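Local atomic coordinates of amphoterin-induced protein 1 (Mus musculus, PDB entry 2XOT), a protein that promotes growth and fasciculation of neurites, regulates potassium channels, and may mediate homophilic and heterophilic adhesion between cells. Residues 11-16 with 35-40; 116-121 with 140-145; 127-132 with 153-158; 135-140 with 162-167; 195-200 with 223-228. All coordinates share one frame; numbering follows the deposited sequence.

In the fold
The extracellular leucine-rich-repeat part of this protein illustrates how a solenoid is closed at its ends and stacked in between. From the N terminus, contact 1 closes the loop carrying the hairpin strands 17-19 and 22-24, in the N-terminal cap. Contacts 2, 3 and 4 follow, and all three cross one another, joining LRR 4 to LRR 5 at the strands and outer turns, and LRR 5 to LRR 6 where the chain enters the strands. Contacts 2 and 4 share K140. Contact 5 comes later in series, in the C-terminal cap, and touches contact 4 through L167 and Y195. Contacts 1, 2, 4 and 5 reach the second subunit.

Contact 1 (11-16 with 35-40)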
# COMPACT_ATOMS: atom_id res chain seq x y z
N SER B 11 -13.49 -20.91 13.60
CA SER B 11 -12.18 -20.65 12.87
C SER B 11 -10.96 -19.87 13.36
O SER B 11 -9.91 -19.95 12.72
CB SER B 11 -12.46 -20.21 11.41
OG SER B 11 -12.59 -18.81 11.24
N CYS B 12 -11.03 -19.24 14.51
CA CYS B 12 -9.98 -18.38 15.00
C CYS B 12 -9.02 -19.24 15.79
O CYS B 12 -9.42 -19.83 16.78
CB CYS B 12 -10.56 -17.31 15.92
SG CYS B 12 -9.41 -16.02 16.30
N PRO B 13 -7.74 -19.29 15.37
CA PRO B 13 -6.78 -20.10 16.13
C PRO B 13 -6.67 -19.62 17.55
O PRO B 13 -7.16 -18.54 17.86
CB PRO B 13 -5.47 -19.86 15.39
CG PRO B 13 -5.88 -19.46 14.02
CD PRO B 13 -7.11 -18.65 14.21
N ALA B 14 -5.98 -20.38 18.38
CA ALA B 14 -6.04 -20.28 19.85
C ALA B 14 -5.67 -18.93 20.47
O ALA B 14 -6.41 -18.38 21.28
CB ALA B 14 -5.17 -21.38 20.47
N ASN B 15 -4.49 -18.43 20.16
CA ASN B 15 -4.00 -17.21 20.79
C ASN B 15 -4.12 -15.95 19.89
O ASN B 15 -3.31 -15.02 19.98
CB ASN B 15 -2.56 -17.44 21.24
CG ASN B 15 -2.47 -18.41 22.38
OD1 ASN B 15 -2.68 -18.04 23.52
ND2 ASN B 15 -2.20 -19.66 22.07
N CYS B 16 -5.16 -15.94 19.06
CA CYS B 16 -5.36 -14.88 18.08
C CYS B 16 -6.64 -14.12 18.30
O CYS B 16 -7.61 -14.62 18.86
CB CYS B 16 -5.41 -15.49 16.68
SG CYS B 16 -3.91 -16.28 16.22
N GLN B 35 -1.87 -23.20 15.17
CA GLN B 35 -2.38 -24.25 14.27
C GLN B 35 -3.63 -23.81 13.50
O GLN B 35 -4.42 -23.02 13.99
CB GLN B 35 -2.72 -25.50 15.08
CG GLN B 35 -1.51 -26.30 15.56
CD GLN B 35 -1.90 -27.68 16.13
OE1 GLN B 35 -1.96 -27.86 17.36
NE2 GLN B 35 -2.18 -28.64 15.23
N SER B 36 -3.81 -24.38 12.31
CA SER B 36 -5.04 -24.22 11.53
C SER B 36 -5.34 -22.75 11.23
O SER B 36 -6.38 -22.21 11.61
CB SER B 36 -6.25 -24.91 12.22
OG SER B 36 -6.18 -26.33 12.04
N LEU B 37 -4.39 -22.13 10.53
CA LEU B 37 -4.54 -20.75 10.08
C LEU B 37 -5.56 -20.68 8.94
O LEU B 37 -5.42 -21.39 7.95
CB LEU B 37 -3.20 -20.19 9.63
CG LEU B 37 -2.13 -20.04 10.72
CD1 LEU B 37 -0.77 -19.73 10.07
CD2 LEU B 37 -2.53 -18.97 11.77
N PRO B 38 -6.60 -19.83 9.08
CA PRO B 38 -7.66 -19.83 8.07
C PRO B 38 -7.20 -19.31 6.71
O PRO B 38 -6.37 -18.41 6.62
CB PRO B 38 -8.74 -18.93 8.67
CG PRO B 38 -8.27 -18.53 10.01
CD PRO B 38 -6.86 -18.90 10.19
N SER B 39 -7.75 -19.88 5.65
CA SER B 39 -7.31 -19.52 4.30
C SER B 39 -7.72 -18.12 3.88
O SER B 39 -7.12 -17.56 2.96
CB SER B 39 -7.85 -20.53 3.30
OG SER B 39 -9.19 -20.79 3.60
N TYR B 40 -8.72 -17.55 4.54
CA TYR B 40 -9.15 -16.16 4.28
C TYR B 40 -8.17 -15.08 4.79
O TYR B 40 -8.35 -13.89 4.49
CB TYR B 40 -10.57 -15.91 4.82
CG TYR B 40 -10.78 -16.12 6.32
CD1 TYR B 40 -10.13 -15.33 7.24
CD2 TYR B 40 -11.66 -17.08 6.80
CE1 TYR B 40 -10.29 -15.51 8.59
CE2 TYR B 40 -11.84 -17.26 8.15
CZ TYR B 40 -11.16 -16.48 9.05
OH TYR B 40 -11.34 -16.63 10.41
O HOH W 1 -5.23 -22.95 16.90
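The Y40 ring has S11 at its edge, near the plane, and P38 on one face. S11 OG comes to 2.6 Å from Y40 OH, a short hydrogen bond in which either hydroxyl could be the donor. CB of P38 sits 3.4 Å above the ring plane, displaced toward the rim, so the tyrosine lies back against a proline of its own segment. With chi1 at 60°, CG of Y40 is placed between the backbone N and the carbonyl carbon, and the hydroxyl is thereby brought back to S11. The same ring meets F225 of the second subunit, at planes about 40° apart.

Further along, two prolines carry the apolar part. P13 and P38 reach toward each other, P13 CG lying 4.0 Å from P38 CD, while L37 brings CD2 to 4.1 Å from that same P13 CG. P13 CB also rests 3.6 Å from the carbonyl O of Q35. Next to P13 one water bridges the backbones, accepting from A14 N at 3.1 Å and donating to Q35 O at 3.0 Å.

P13 opens a type I turn to C16, and the disulfides C12-C18 and C16-C25 tie this loop to the hairpin region of the same chain. The prolines, the cysteines and L23 of the hairpin, on which P13 and P38 pack, belong to the LRRNT module, the disulfide-bonded cap on the N-terminal end of a leucine-rich-repeat solenoid.

Contact 2 (116-121 with 140-145); sequences VLLLYN and KLYLSQ
V116 lies alongside K140, its CG2 4.0 Å from K140 CD, both side chains on the face that also carries L118 and Y142. L117 makes two of the parallel-sheet bonds: its N donates to K140 O at 3.0 Å (N-H...O 173°) and its O accepts from Y142 N, while on the other face L117 CD2 packs 3.8 Å from L141 CD1. L118 sets CD1 3.9 Å from Y142 CD2. L119 N then bonds to Y142 O at 2.8 Å, and its CB meets L143 CD2, a second leucine layer facing inward. Y120 brings CB to 3.2 Å from S144 OG, a buried hydroxyl that has no partner in the model. N121 N closes the series on S144 O at 2.9 Å; its OD1 goes to S97. The face of V116, L118 and Y142 belongs to the LRR-mediated dimer, Y142 OH being hydrogen-bonded to N21 OD1 of the second subunit. Parallel strands one repeat apart, with leucines turned inward, are the signature of the leucine-rich-repeat solenoid.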
# COMPACT_ATOMS: atom_id res chain seq x y z
N VAL B 116 8.00 -5.18 -0.17
CA VAL B 116 8.79 -4.63 0.95
C VAL B 116 9.33 -5.78 1.83
O VAL B 116 8.56 -6.64 2.25
CB VAL B 116 7.93 -3.71 1.83
CG1 VAL B 116 8.74 -3.12 2.98
CG2 VAL B 116 7.27 -2.59 1.00
N LEU B 117 10.64 -5.80 2.09
CA LEU B 117 11.27 -6.80 2.96
C LEU B 117 12.06 -6.11 4.05
O LEU B 117 13.01 -5.37 3.78
CB LEU B 117 12.20 -7.69 2.14
CG LEU B 117 12.99 -8.77 2.87
CD1 LEU B 117 12.06 -9.59 3.79
CD2 LEU B 117 13.69 -9.66 1.86
N LEU B 118 11.66 -6.35 5.30
CA LEU B 118 12.29 -5.74 6.47
C LEU B 118 13.16 -6.77 7.16
O LEU B 118 12.67 -7.82 7.55
CB LEU B 118 11.21 -5.26 7.43
CG LEU B 118 10.50 -3.93 7.22
CD1 LEU B 118 10.07 -3.69 5.82
CD2 LEU B 118 9.31 -3.79 8.20
N LEU B 119 14.46 -6.49 7.27
CA LEU B 119 15.43 -7.41 7.88
C LEU B 119 16.34 -6.65 8.82
O LEU B 119 17.43 -7.10 9.15
CB LEU B 119 16.27 -8.11 6.79
CG LEU B 119 15.59 -9.21 5.97
CD1 LEU B 119 16.34 -9.47 4.69
CD2 LEU B 119 15.45 -10.49 6.77
N TYR B 120 15.91 -5.46 9.22
CA TYR B 120 16.76 -4.62 10.06
C TYR B 120 16.81 -5.17 11.49
O TYR B 120 15.93 -5.91 11.92
CB TYR B 120 16.31 -3.14 10.02
CG TYR B 120 14.95 -2.85 10.62
CD1 TYR B 120 14.81 -2.53 11.97
CD2 TYR B 120 13.80 -2.85 9.82
CE1 TYR B 120 13.58 -2.26 12.51
CE2 TYR B 120 12.57 -2.58 10.35
CZ TYR B 120 12.46 -2.28 11.71
OH TYR B 120 11.24 -2.02 12.27
N ASN B 121 17.86 -4.84 12.20
CA ASN B 121 18.07 -5.29 13.56
C ASN B 121 18.07 -6.81 13.69
O ASN B 121 17.27 -7.37 14.44
CB ASN B 121 17.07 -4.65 14.51
CG ASN B 121 17.47 -4.85 15.97
OD1 ASN B 121 16.63 -4.85 16.87
ND2 ASN B 121 18.75 -5.05 16.20
N LYS B 140 11.61 -2.18 -1.77
CA LYS B 140 12.28 -1.65 -0.57
C LYS B 140 12.91 -2.79 0.25
O LYS B 140 12.21 -3.71 0.65
CB LYS B 140 11.28 -0.91 0.33
CG LYS B 140 10.54 0.27 -0.32
CD LYS B 140 9.39 0.74 0.54
CE LYS B 140 8.56 1.80 -0.15
NZ LYS B 140 7.54 2.37 0.81
N LEU B 141 14.20 -2.70 0.51
CA LEU B 141 14.90 -3.68 1.34
C LEU B 141 15.64 -3.00 2.49
O LEU B 141 16.63 -2.28 2.28
CB LEU B 141 15.88 -4.48 0.49
CG LEU B 141 16.79 -5.53 1.12
CD1 LEU B 141 15.98 -6.63 1.87
CD2 LEU B 141 17.72 -6.12 0.02
N TYR B 142 15.19 -3.27 3.72
CA TYR B 142 15.73 -2.63 4.92
C TYR B 142 16.65 -3.61 5.66
O TYR B 142 16.20 -4.64 6.13
CB TYR B 142 14.61 -2.20 5.85
CG TYR B 142 13.73 -1.03 5.38
CD1 TYR B 142 13.92 0.25 5.90
CD2 TYR B 142 12.70 -1.21 4.48
CE1 TYR B 142 13.12 1.31 5.52
CE2 TYR B 142 11.88 -0.14 4.08
CZ TYR B 142 12.11 1.11 4.59
OH TYR B 142 11.32 2.17 4.23
N LEU B 143 17.92 -3.26 5.74
CA LEU B 143 18.98 -4.10 6.28
C LEU B 143 19.81 -3.36 7.32
O LEU B 143 20.92 -3.78 7.67
CB LEU B 143 19.88 -4.58 5.13
CG LEU B 143 19.37 -5.81 4.37
CD1 LEU B 143 20.02 -5.92 2.97
CD2 LEU B 143 19.64 -7.09 5.21
N SER B 144 19.27 -2.26 7.84
CA SER B 144 19.98 -1.47 8.85
C SER B 144 20.12 -2.25 10.15
O SER B 144 19.41 -3.22 10.37
CB SER B 144 19.26 -0.16 9.11
OG SER B 144 18.03 -0.41 9.75
N GLN B 145 21.04 -1.82 11.00
CA GLN B 145 21.37 -2.48 12.27
C GLN B 145 21.64 -3.96 12.09
O GLN B 145 21.03 -4.80 12.76
CB GLN B 145 20.29 -2.27 13.34
CG GLN B 145 19.30 -1.12 13.09
CD GLN B 145 19.76 0.16 13.65
OE1 GLN B 145 20.55 0.17 14.58
NE2 GLN B 145 19.26 1.28 13.11

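Contact 3 (127-132 with 153-158)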
# COMPACT_ATOMS: atom_id res chain seq x y z
N VAL B 127 25.59 -10.58 2.92
CA VAL B 127 24.41 -10.58 2.05
C VAL B 127 24.73 -11.31 0.74
O VAL B 127 25.56 -10.85 -0.04
CB VAL B 127 23.96 -9.12 1.71
CG1 VAL B 127 22.65 -9.12 0.87
CG2 VAL B 127 23.76 -8.31 3.00
N ASP B 128 24.11 -12.48 0.52
CA ASP B 128 24.30 -13.23 -0.72
C ASP B 128 23.30 -12.72 -1.74
O ASP B 128 22.11 -12.79 -1.50
CB ASP B 128 24.07 -14.74 -0.47
CG ASP B 128 24.27 -15.60 -1.73
OD1 ASP B 128 24.21 -15.06 -2.87
OD2 ASP B 128 24.51 -16.82 -1.57
N ARG B 129 23.77 -12.22 -2.88
CA ARG B 129 22.88 -11.77 -3.98
C ARG B 129 21.78 -12.76 -4.34
O ARG B 129 20.67 -12.36 -4.73
CB ARG B 129 23.68 -11.50 -5.24
CG ARG B 129 22.82 -11.31 -6.50
CD ARG B 129 21.88 -10.08 -6.37
NE ARG B 129 21.00 -9.91 -7.53
CZ ARG B 129 19.91 -10.64 -7.78
NH1 ARG B 129 19.54 -11.61 -6.96
NH2 ARG B 129 19.19 -10.42 -8.88
N ASN B 130 22.09 -14.05 -4.25
CA ASN B 130 21.13 -15.08 -4.63
C ASN B 130 19.99 -15.27 -3.63
O ASN B 130 19.00 -15.89 -3.97
CB ASN B 130 21.85 -16.41 -4.88
CG ASN B 130 22.68 -16.40 -6.16
OD1 ASN B 130 23.69 -17.10 -6.24
ND2 ASN B 130 22.26 -15.60 -7.16
N ALA B 131 20.10 -14.74 -2.42
CA ALA B 131 18.95 -14.79 -1.49
C ALA B 131 17.71 -14.10 -2.08
O ALA B 131 16.57 -14.47 -1.79
CB ALA B 131 19.32 -14.18 -0.12
N PHE B 132 17.95 -13.10 -2.92
CA PHE B 132 16.88 -12.28 -3.51
C PHE B 132 16.67 -12.52 -5.00
O PHE B 132 16.02 -11.73 -5.69
CB PHE B 132 17.19 -10.83 -3.27
CG PHE B 132 17.60 -10.54 -1.86
CD1 PHE B 132 16.65 -10.30 -0.88
CD2 PHE B 132 18.94 -10.52 -1.52
CE1 PHE B 132 17.04 -10.06 0.43
CE2 PHE B 132 19.32 -10.25 -0.23
CZ PHE B 132 18.36 -10.01 0.75
N VAL B 153 26.88 -4.78 -3.89
CA VAL B 153 26.71 -3.99 -5.10
C VAL B 153 25.89 -4.72 -6.17
O VAL B 153 25.26 -4.09 -7.01
CB VAL B 153 28.08 -3.55 -5.68
CG1 VAL B 153 28.81 -4.74 -6.32
CG2 VAL B 153 27.89 -2.37 -6.67
N GLU B 154 25.85 -6.05 -6.10
CA GLU B 154 25.11 -6.84 -7.07
C GLU B 154 23.60 -6.66 -6.99
O GLU B 154 22.89 -6.97 -7.95
CB GLU B 154 25.44 -8.34 -6.93
CG GLU B 154 26.90 -8.71 -7.17
CD GLU B 154 27.82 -8.32 -6.01
OE1 GLU B 154 27.33 -8.16 -4.87
OE2 GLU B 154 29.02 -8.15 -6.25
N LEU B 155 23.09 -6.16 -5.87
CA LEU B 155 21.66 -5.86 -5.76
C LEU B 155 21.23 -4.78 -6.75
O LEU B 155 20.10 -4.82 -7.26
CB LEU B 155 21.28 -5.44 -4.34
CG LEU B 155 21.27 -6.57 -3.30
CD1 LEU B 155 21.02 -6.04 -1.89
CD2 LEU B 155 20.23 -7.63 -3.70
N ILE B 156 22.13 -3.82 -7.02
CA ILE B 156 21.77 -2.62 -7.77
C ILE B 156 22.59 -2.35 -9.04
O ILE B 156 22.19 -1.51 -9.85
CB ILE B 156 21.80 -1.38 -6.86
CG1 ILE B 156 23.19 -1.19 -6.23
CG2 ILE B 156 20.70 -1.51 -5.81
CD1 ILE B 156 23.32 0.05 -5.42
N LYS B 157 23.70 -3.06 -9.24
CA LYS B 157 24.55 -2.86 -10.41
C LYS B 157 23.92 -3.44 -11.69
O LYS B 157 23.52 -4.60 -11.72
CB LYS B 157 25.92 -3.52 -10.17
CG LYS B 157 26.99 -3.18 -11.19
CD LYS B 157 28.31 -3.81 -10.74
CE LYS B 157 29.45 -3.48 -11.68
NZ LYS B 157 30.77 -3.86 -11.08
N ASP B 158 23.86 -2.62 -12.73
CA ASP B 158 23.36 -3.03 -14.04
C ASP B 158 24.02 -4.34 -14.45
O ASP B 158 25.24 -4.49 -14.37
CB ASP B 158 23.63 -1.94 -15.10
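On the outer side of the leucine-rich-repeat solenoid, the 3-10 turn 129-131 of LRR 4 and the helix-like turn 153-155 of LRR 5 lie one beside the other, and R129 and L155 carry most of what passes between them. L155 is the inner element. Its chi1 of -73° swings CG away from the carbonyl carbon, which lets CD2 reach 3.8 Å from F132 CD2 at a slant to the ring; the same methyl lies 4.0 Å from R129 CD. V127 CG1 adds a looser touch, 4.4 Å from L155 CD1. Both L155 and F132 also pack on L141 of the parallel sheet, which ties this outer layer to the strands.

R129 works along its aliphatic stem. CG stands 4.0 Å from E154 CB, and a bend at chi2 (62°) then carries the chain over the turn, bringing the carbonyl O of E154 to the guanidinium edge, 3.5 Å from NE. The charged ends look elsewhere: R129 NE bonds to N160 O and NH1 forms a salt bridge with E133, while E154 pairs with R150. The two side chains thus touch through carbon, not through charge.

The 129-131 turn is opened by an Asx turn, in which N130 N donates to D128 OD1 at 2.7 Å, coming from 45° above the carboxylate plane.

Contact 4 (135-140 with 162-167)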
# COMPACT_ATOMS: atom_id res chain seq x y z
N MET B 135 13.15 -11.85 -7.37
CA MET B 135 12.18 -11.00 -6.70
C MET B 135 11.92 -9.80 -7.61
O MET B 135 12.47 -8.70 -7.41
CB MET B 135 12.73 -10.60 -5.34
CG MET B 135 12.90 -11.78 -4.45
SD MET B 135 13.52 -11.24 -2.85
CE MET B 135 11.96 -10.73 -2.13
N ALA B 136 11.10 -10.01 -8.63
CA ALA B 136 10.92 -8.99 -9.67
C ALA B 136 10.18 -7.76 -9.17
O ALA B 136 10.24 -6.71 -9.80
CB ALA B 136 10.19 -9.57 -10.89
N GLN B 137 9.46 -7.88 -8.05
CA GLN B 137 8.61 -6.79 -7.58
C GLN B 137 9.15 -6.09 -6.34
O GLN B 137 8.48 -5.24 -5.80
CB GLN B 137 7.21 -7.32 -7.25
CG GLN B 137 6.52 -8.00 -8.42
CD GLN B 137 6.26 -7.06 -9.57
OE1 GLN B 137 6.14 -5.84 -9.39
NE2 GLN B 137 6.17 -7.61 -10.76
N LEU B 138 10.35 -6.46 -5.88
CA LEU B 138 10.89 -5.96 -4.61
C LEU B 138 11.32 -4.52 -4.78
O LEU B 138 12.23 -4.24 -5.57
CB LEU B 138 12.05 -6.80 -4.10
CG LEU B 138 12.54 -6.47 -2.67
CD1 LEU B 138 11.44 -6.84 -1.67
CD2 LEU B 138 13.82 -7.20 -2.35
N GLN B 139 10.65 -3.63 -4.04
CA GLN B 139 10.89 -2.18 -4.12
C GLN B 139 11.74 -1.61 -2.96
O GLN B 139 12.53 -0.68 -3.16
CB GLN B 139 9.55 -1.45 -4.21
CG GLN B 139 8.78 -1.79 -5.48
CD GLN B 139 7.44 -1.07 -5.58
OE1 GLN B 139 7.08 -0.29 -4.71
NE2 GLN B 139 6.69 -1.33 -6.67
N LYS B 140 11.61 -2.18 -1.77
CA LYS B 140 12.28 -1.65 -0.57
C LYS B 140 12.91 -2.79 0.25
O LYS B 140 12.21 -3.71 0.65
CB LYS B 140 11.28 -0.91 0.33
CG LYS B 140 10.54 0.27 -0.32
CD LYS B 140 9.39 0.74 0.54
CE LYS B 140 8.56 1.80 -0.15
NZ LYS B 140 7.54 2.37 0.81
N LEU B 162 18.18 -6.18 -9.05
CA LEU B 162 16.76 -6.27 -8.75
C LEU B 162 16.13 -5.05 -9.41
O LEU B 162 16.44 -3.92 -9.05
CB LEU B 162 16.54 -6.28 -7.24
CG LEU B 162 17.09 -7.49 -6.50
CD1 LEU B 162 17.13 -7.24 -5.00
CD2 LEU B 162 16.27 -8.75 -6.82
N PRO B 163 15.27 -5.27 -10.41
CA PRO B 163 14.83 -4.22 -11.33
C PRO B 163 13.98 -3.12 -10.71
O PRO B 163 13.98 -1.99 -11.22
CB PRO B 163 13.99 -5.00 -12.37
CG PRO B 163 13.53 -6.18 -11.66
CD PRO B 163 14.64 -6.56 -10.74
N LYS B 164 13.24 -3.42 -9.65
CA LYS B 164 12.38 -2.39 -9.06
C LYS B 164 12.90 -1.88 -7.72
O LYS B 164 12.22 -1.09 -7.06
CB LYS B 164 10.97 -2.92 -8.90
CG LYS B 164 10.26 -3.16 -10.23
CD LYS B 164 8.77 -3.30 -10.00
CE LYS B 164 8.04 -3.71 -11.26
NZ LYS B 164 6.56 -3.66 -11.05
N LEU B 165 14.12 -2.27 -7.35
CA LEU B 165 14.64 -1.88 -6.04
C LEU B 165 14.99 -0.39 -6.00
O LEU B 165 15.94 0.05 -6.63
CB LEU B 165 15.84 -2.74 -5.63
CG LEU B 165 16.34 -2.51 -4.19
CD1 LEU B 165 15.31 -2.99 -3.17
CD2 LEU B 165 17.66 -3.20 -3.97
N MET B 166 14.24 0.35 -5.21
CA MET B 166 14.34 1.80 -5.15
C MET B 166 14.69 2.31 -3.74
O MET B 166 14.89 3.52 -3.56
CB MET B 166 12.99 2.36 -5.49
CG MET B 166 12.04 2.19 -4.27
SD MET B 166 10.60 3.08 -4.52
CE MET B 166 11.03 4.67 -3.83
N LEU B 167 14.70 1.42 -2.74
CA LEU B 167 15.15 1.74 -1.38
C LEU B 167 15.95 0.56 -0.84
O LEU B 167 15.44 -0.56 -0.75
CB LEU B 167 13.97 2.03 -0.45
CG LEU B 167 14.25 2.60 0.96
CD1 LEU B 167 12.99 3.29 1.48
CD2 LEU B 167 14.75 1.56 2.02
O HOH W 2 13.10 -5.79 -7.74
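Q139 O is the tight point, gripped by two successive backbone donors: M166 N at 2.9 Å and L167 N at 3.0 Å, the second bond less straight (141° at the hydrogen). M166 leans in as well, its chi1 of 76° pressing CG to 3.1 Å from the same Q139 O. On the neighbouring residue, K140 CG lies across L167 CB at 3.9 Å, while L165 CD1 lies 3.6 Å from Q139 O. Deeper still, L138 CD2 meets L162 CD1 in the leucine core.

Here the chain enters the parallel sheet of the solenoid: K140 and L167 form a parallel bridge between LRR 5 and LRR 6, each segment arriving through a type I turn (M135 to L138 and L162 to L165).

Toward those turns the backbones draw apart and solvent comes in. One water holds them together, donating to M135 O and, at 2.8 Å, to L138 O, and accepting from K164 N. The exposed K164 stretches its extended chain past A136 O, its CG 3.6 Å from that oxygen, and lies alongside Q137. Its NZ donates to Q137 OE1 at 2.8 Å, from a position tilted 18° off the amide's carbonyl plane.

Contact 5 (195-200 with 223-228)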
# COMPACT_ATOMS: atom_id res chain seq x y z
N TYR B 195 20.65 4.26 1.45
CA TYR B 195 20.99 4.84 2.75
C TYR B 195 22.28 4.20 3.29
O TYR B 195 22.36 2.99 3.50
CB TYR B 195 19.82 4.72 3.75
CG TYR B 195 18.52 5.42 3.36
CD1 TYR B 195 18.31 6.77 3.65
CD2 TYR B 195 17.49 4.75 2.75
CE1 TYR B 195 17.13 7.42 3.32
CE2 TYR B 195 16.31 5.40 2.39
CZ TYR B 195 16.14 6.73 2.67
OH TYR B 195 14.97 7.37 2.33
N LEU B 196 23.29 5.03 3.51
CA LEU B 196 24.61 4.58 3.90
C LEU B 196 25.12 5.25 5.17
O LEU B 196 26.30 5.10 5.53
CB LEU B 196 25.61 4.82 2.75
CG LEU B 196 25.27 4.16 1.39
CD1 LEU B 196 26.24 4.62 0.29
CD2 LEU B 196 25.26 2.62 1.46
N HIS B 197 24.24 5.97 5.87
CA HIS B 197 24.64 6.77 7.02
C HIS B 197 24.91 5.86 8.23
O HIS B 197 24.46 4.72 8.28
CB HIS B 197 23.58 7.85 7.39
CG HIS B 197 22.22 7.29 7.62
ND1 HIS B 197 21.74 6.98 8.88
CD2 HIS B 197 21.25 6.93 6.75
CE1 HIS B 197 20.53 6.46 8.78
NE2 HIS B 197 20.21 6.42 7.50
N ASN B 198 25.67 6.39 9.17
CA ASN B 198 26.02 5.69 10.38
C ASN B 198 26.79 4.39 10.13
O ASN B 198 26.50 3.33 10.70
CB ASN B 198 24.78 5.49 11.27
CG ASN B 198 25.16 5.26 12.75
OD1 ASN B 198 26.15 5.82 13.23
ND2 ASN B 198 24.40 4.41 13.44
N ASN B 199 27.77 4.50 9.24
CA ASN B 199 28.72 3.45 8.94
C ASN B 199 30.10 4.08 9.05
O ASN B 199 30.28 5.27 8.74
CB ASN B 199 28.56 2.91 7.52
CG ASN B 199 27.46 1.89 7.39
OD1 ASN B 199 27.60 0.75 7.82
ND2 ASN B 199 26.36 2.28 6.76
N PRO B 200 31.09 3.28 9.43
CA PRO B 200 32.48 3.72 9.55
C PRO B 200 33.22 3.74 8.19
O PRO B 200 34.23 3.08 8.02
CB PRO B 200 33.08 2.65 10.47
CG PRO B 200 32.33 1.41 10.08
CD PRO B 200 30.92 1.86 9.81
N MET B 223 19.79 14.38 2.22
CA MET B 223 19.07 15.46 2.92
C MET B 223 18.47 15.02 4.28
O MET B 223 18.55 15.75 5.26
CB MET B 223 17.98 16.07 2.04
CG MET B 223 18.49 16.66 0.73
SD MET B 223 19.87 17.81 0.88
CE MET B 223 21.19 16.68 0.62
N ASP B 224 17.92 13.82 4.35
CA ASP B 224 17.30 13.38 5.61
C ASP B 224 18.31 13.02 6.72
O ASP B 224 17.95 12.98 7.89
CB ASP B 224 16.37 12.19 5.35
CG ASP B 224 15.21 12.52 4.46
OD1 ASP B 224 14.89 13.70 4.31
OD2 ASP B 224 14.59 11.60 3.91
N PHE B 225 19.57 12.79 6.36
CA PHE B 225 20.56 12.18 7.25
C PHE B 225 21.95 12.78 7.18
O PHE B 225 22.94 12.12 7.53
CB PHE B 225 20.65 10.68 6.94
CG PHE B 225 19.38 9.96 7.21
CD1 PHE B 225 19.00 9.69 8.51
CD2 PHE B 225 18.54 9.57 6.18
CE1 PHE B 225 17.80 9.04 8.78
CE2 PHE B 225 17.35 8.93 6.46
CZ PHE B 225 16.99 8.66 7.75
N GLN B 226 22.04 14.05 6.77
CA GLN B 226 23.34 14.70 6.60
C GLN B 226 24.25 14.57 7.84
O GLN B 226 25.45 14.34 7.73
CB GLN B 226 23.15 16.18 6.26
CG GLN B 226 22.63 16.42 4.89
CD GLN B 226 22.46 17.90 4.59
OE1 GLN B 226 21.49 18.52 5.04
NE2 GLN B 226 23.41 18.46 3.86
N GLU B 227 23.65 14.72 9.02
CA GLU B 227 24.36 14.68 10.29
C GLU B 227 24.85 13.26 10.65
O GLU B 227 25.69 13.10 11.54
CB GLU B 227 23.45 15.21 11.42
N ASP B 228 24.34 12.22 9.99
CA ASP B 228 24.80 10.84 10.29
C ASP B 228 25.70 10.22 9.21
O ASP B 228 26.12 9.05 9.31
CB ASP B 228 23.61 9.93 10.58
CG ASP B 228 22.87 10.34 11.82
OD1 ASP B 228 23.49 10.38 12.91
OD2 ASP B 228 21.66 10.63 11.70
O HOH W 3 13.99 9.24 4.23
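In the LRRCT module, the C-terminal cap that ends the solenoid, H197 and F225 stack on each other as part of an aromatic cluster completed by Y195. The imidazole and phenyl planes are nearly parallel, 4° apart, with centroids 3.9 Å from each other in an offset stack, and F225 CB adds a CH-pi contact over the face of the imidazole. The chi1 of H197, 55°, turns its ring to the phenylalanine. Y195 comes to the edge of the F225 ring instead: its CE1 lies near the plane of that ring, 3.5 Å from F225 CE2.

Beside the rings the backbone is tied by a single bond, N198 N to D228 O at 2.7 Å, the donor tilted 29° from the carbonyl plane. The side chains of H197 and D228 lie side by side, CB to CB 3.8 Å. The tyrosine hydroxyl reaches the other segment through water: Y195 OH is 2.8 Å from a molecule that donates to D224 OD2.

Next to this, N199 ND2 bonds to L196 O at 3.1 Å and also to L170 O. Side-chain bonds reach on to S172 from N198 and to V10 of the second subunit from D228. The aromatic cluster is this protein's own way of joining the 223-228 loop to the last strand, and its F225 meets Y40 of the second subunit. The module around it is the LRRCT, the cap with disulfides C203-C231 and C205-C248 that covers the C-terminal end of the solenoid.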